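Local coordinates for protein muconate lactonizing enzyme (Corynebacterium glutamicum, PDB 3I4K) that belongs to the mandelate racemase/muconate lactonizing enzyme family of the enolase superfamily and carries a magnesium ion in its TIM-barrel-like domain, at residues A[70-73]-A[74-78]; A[157-160]-A[161-165]. All coordinates share one frame; numbering follows the deposited sequence.

Contact 1 (A[70-73]-A[74-78])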
# COMPACT_ATOMS: atom_id res chain seq x y z
N LYS A 70 5.28 -1.02 26.57
CA LYS A 70 4.33 -0.37 27.46
C LYS A 70 4.83 1.02 27.81
O LYS A 70 4.07 1.98 27.85
CB LYS A 70 4.11 -1.21 28.73
CG LYS A 70 3.03 -0.65 29.66
CD LYS A 70 2.68 -1.64 30.77
CE LYS A 70 1.77 -1.00 31.80
NZ LYS A 70 0.51 -0.47 31.20
N ALA A 71 6.14 1.15 28.05
CA ALA A 71 6.69 2.46 28.38
C ALA A 71 6.47 3.42 27.21
O ALA A 71 6.15 4.60 27.41
CB ALA A 71 8.17 2.33 28.71
N LEU A 72 6.62 2.92 25.99
CA LEU A 72 6.44 3.77 24.82
C LEU A 72 4.96 4.04 24.52
O LEU A 72 4.58 5.19 24.24
CB LEU A 72 7.15 3.16 23.60
CG LEU A 72 8.68 3.27 23.67
CD1 LEU A 72 9.32 2.50 22.51
CD2 LEU A 72 9.09 4.74 23.62
N VAL A 73 4.13 3.01 24.57
CA VAL A 73 2.70 3.17 24.31
C VAL A 73 2.11 4.11 25.36
O VAL A 73 1.49 5.12 25.02
CB VAL A 73 1.94 1.83 24.38
CG1 VAL A 73 0.44 2.08 24.29
CG2 VAL A 73 2.39 0.92 23.23
N ASP A 74 2.31 3.79 26.63
CA ASP A 74 1.78 4.61 27.71
C ASP A 74 2.31 6.04 27.75
O ASP A 74 1.55 7.00 27.70
CB ASP A 74 2.04 3.96 29.08
CG ASP A 74 1.21 2.71 29.29
OD1 ASP A 74 0.22 2.52 28.55
OD2 ASP A 74 1.53 1.92 30.21
N GLY A 75 3.63 6.18 27.81
CA GLY A 75 4.23 7.50 27.90
C GLY A 75 4.43 8.37 26.67
O GLY A 75 4.61 9.57 26.81
N TYR A 76 4.39 7.79 25.47
CA TYR A 76 4.62 8.61 24.28
C TYR A 76 3.62 8.48 23.13
O TYR A 76 3.19 9.48 22.57
CB TYR A 76 6.02 8.35 23.73
CG TYR A 76 7.12 8.54 24.74
CD1 TYR A 76 7.49 7.51 25.61
CD2 TYR A 76 7.79 9.76 24.85
CE1 TYR A 76 8.49 7.70 26.56
CE2 TYR A 76 8.78 9.95 25.80
CZ TYR A 76 9.13 8.92 26.65
OH TYR A 76 10.10 9.12 27.60
N LEU A 77 3.25 7.25 22.78
CA LEU A 77 2.32 7.03 21.68
C LEU A 77 0.85 7.34 22.00
O LEU A 77 0.21 8.15 21.32
CB LEU A 77 2.43 5.58 21.20
CG LEU A 77 3.82 5.07 20.82
CD1 LEU A 77 3.72 3.65 20.33
CD2 LEU A 77 4.44 5.97 19.75
N ALA A 78 0.33 6.68 23.02
CA ALA A 78 -1.07 6.85 23.43
C ALA A 78 -1.53 8.31 23.51
O ALA A 78 -2.54 8.68 22.91
CB ALA A 78 -1.29 6.17 24.76
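L72 O is gripped by two backbone amides, Y76 N at 2.9 Å and L77 N, also at 2.9 Å. The L77 bond is nearly straight (170° at the hydrogen), while Y76 N approaches from above the carbonyl plane. Sharing one acceptor marks a widened, pi-type turn at 74-77: the i to i+4 pattern of D74 on K70 and G75 on A71 gives way to i to i+5 bonds, A78 N reaching V73 O at 2.8 Å. Two residues earlier in the helix, K70 NZ meets D74 OD2 at 2.8 Å in a salt bridge, on the syn side of the carboxylate. With CG anti to its N (chi1 -175°), K70 places CG 3.0 Å from D74 OD2, and the bend at chi4 turns NZ to the same oxygen. S13 completes this polar group, accepting from K70 NZ through its backbone O and bonding D74 OD1 through its hydroxyl. The apolar pairs are four residues apart: L72 CD2 meets Y76 CD1 obliquely at 3.8 Å, and V73 CG2 lies 4.2 Å from L77 CD1, the two side chains at about a right angle. A71 O and L72 O both lie at the edge of the Y76 ring. Inward, K70 and V73 pack on L37 of strand 30-43 and A78 on V11 of strand 8-25, whereas L77 leans on A106, K107 and V110 of helix 104-121.

Contact 2 (A[157-160]-A[161-165])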
# COMPACT_ATOMS: atom_id res chain seq x y z
N GLU A 157 4.66 -35.87 12.97
CA GLU A 157 3.68 -36.95 12.72
C GLU A 157 2.33 -36.60 13.35
O GLU A 157 1.28 -36.73 12.73
CB GLU A 157 4.17 -38.26 13.33
CG GLU A 157 5.54 -38.70 12.88
CD GLU A 157 5.57 -39.11 11.43
OE1 GLU A 157 5.00 -38.38 10.59
OE2 GLU A 157 6.18 -40.16 11.12
N GLU A 158 2.38 -36.15 14.60
CA GLU A 158 1.17 -35.79 15.31
C GLU A 158 0.46 -34.66 14.58
O GLU A 158 -0.73 -34.76 14.27
CB GLU A 158 1.50 -35.38 16.75
CG GLU A 158 0.30 -34.90 17.55
CD GLU A 158 0.59 -34.77 19.04
OE1 GLU A 158 1.60 -34.12 19.40
OE2 GLU A 158 -0.19 -35.31 19.85
N ARG A 159 1.19 -33.59 14.29
CA ARG A 159 0.62 -32.45 13.60
C ARG A 159 0.01 -32.84 12.25
O ARG A 159 -1.10 -32.42 11.92
CB ARG A 159 1.69 -31.37 13.38
CG ARG A 159 2.20 -30.70 14.65
CD ARG A 159 1.10 -29.93 15.38
NE ARG A 159 0.39 -29.01 14.50
CZ ARG A 159 -0.45 -28.07 14.91
NH1 ARG A 159 -0.69 -27.92 16.21
NH2 ARG A 159 -1.06 -27.28 14.04
N ILE A 160 0.73 -33.65 11.48
CA ILE A 160 0.22 -34.07 10.19
C ILE A 160 -1.14 -34.73 10.33
O ILE A 160 -2.11 -34.37 9.65
CB ILE A 160 1.18 -35.07 9.50
CG1 ILE A 160 2.46 -34.34 9.06
CG2 ILE A 160 0.49 -35.71 8.30
CD1 ILE A 160 3.50 -35.24 8.42
N GLU A 161 -1.21 -35.70 11.23
CA GLU A 161 -2.43 -36.46 11.47
C GLU A 161 -3.57 -35.69 12.13
O GLU A 161 -4.73 -35.95 11.83
CB GLU A 161 -2.09 -37.70 12.29
CG GLU A 161 -2.24 -39.00 11.51
CD GLU A 161 -3.69 -39.36 11.26
OE1 GLU A 161 -4.38 -39.72 12.24
OE2 GLU A 161 -4.14 -39.28 10.10
N GLU A 162 -3.24 -34.75 13.00
CA GLU A 162 -4.28 -34.01 13.70
C GLU A 162 -4.69 -32.65 13.15
O GLU A 162 -5.81 -32.20 13.38
CB GLU A 162 -3.90 -33.86 15.17
CG GLU A 162 -4.97 -33.19 16.01
CD GLU A 162 -4.55 -32.96 17.45
OE1 GLU A 162 -5.37 -32.45 18.24
OE2 GLU A 162 -3.39 -33.30 17.80
N PHE A 163 -3.79 -31.98 12.43
CA PHE A 163 -4.13 -30.67 11.89
C PHE A 163 -3.94 -30.53 10.38
O PHE A 163 -4.41 -29.57 9.77
CB PHE A 163 -3.34 -29.59 12.64
CG PHE A 163 -3.79 -29.41 14.06
CD1 PHE A 163 -4.95 -28.70 14.35
CD2 PHE A 163 -3.09 -30.01 15.11
CE1 PHE A 163 -5.41 -28.58 15.66
CE2 PHE A 163 -3.55 -29.90 16.42
CZ PHE A 163 -4.71 -29.19 16.70
N GLY A 164 -3.25 -31.50 9.78
CA GLY A 164 -3.03 -31.50 8.35
C GLY A 164 -1.97 -30.59 7.77
O GLY A 164 -1.92 -30.42 6.55
N ASN A 165 -1.11 -30.00 8.61
CA ASN A 165 -0.07 -29.11 8.10
C ASN A 165 0.75 -29.81 7.03
O ASN A 165 1.24 -30.92 7.23
CB ASN A 165 0.86 -28.65 9.22
CG ASN A 165 0.10 -28.05 10.39
OD1 ASN A 165 -0.27 -28.75 11.34
ND2 ASN A 165 -0.14 -26.74 10.33
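N165 OD1 receives two hydrogen bonds from one side of the R159 guanidinium, from NE at 3.2 Å and from NH2 at 3.2 Å, and lies close to the guanidinium plane. The grip is side-on; NE comes in above the amide carbonyl plane, NH2 only slightly tilted from it. R159 gets there by folding at chi2 (-63°) and chi3, curling its head round the last turn of the helix. Q334 takes a further bond from R159 NH2, and the N165 amide nitrogen donates to V140 O, so both partners are held from a second direction. F163 presses on the guanidinium, its CD2 above the middle of one face and 3.3 Å from R159 CZ, with the two planes 17° apart; W142 adds a cation-pi contact. In the backbone, R159 O takes F163 N at 2.8 Å and, weakly, G164 N, which is also weakly bonded to I160 O. G164, with positive phi, turns the chain out of helix 149-163 toward strand 167-171 of the beta-alpha-beta unit begun by strand 137-144; F168 packs on R159 and I160. On the outer side E158 and E162 run side by side, their OE2 atoms 4.3 Å apart, which may repel mildly. The R159 charge is thus met by neutral amide oxygens of N165 and Q334 and by aromatic rings, E162 OE2 being too far from R159 NH1 for a salt bridge.

In the fold
The two contacts belong to different parts of the chain: 70-78 lies on helix 66-81 of the N-terminal domain, 157-165 at the end of helix 149-163, where the barrel's beta-alpha-beta unit returns from helix to strand 167-171. Their centres are about 41 Å apart, their nearest atoms about 29 Å, on opposite sides of the chain's centre, each just over 20 Å from it. Neither includes a magnesium ligand; those are D200, E226 and D251, at the C-terminal ends of barrel strands. Contact 2, leading into the start of strand 167-171, thus sits at the other end of the barrel, and contact 1 on the domain beside it.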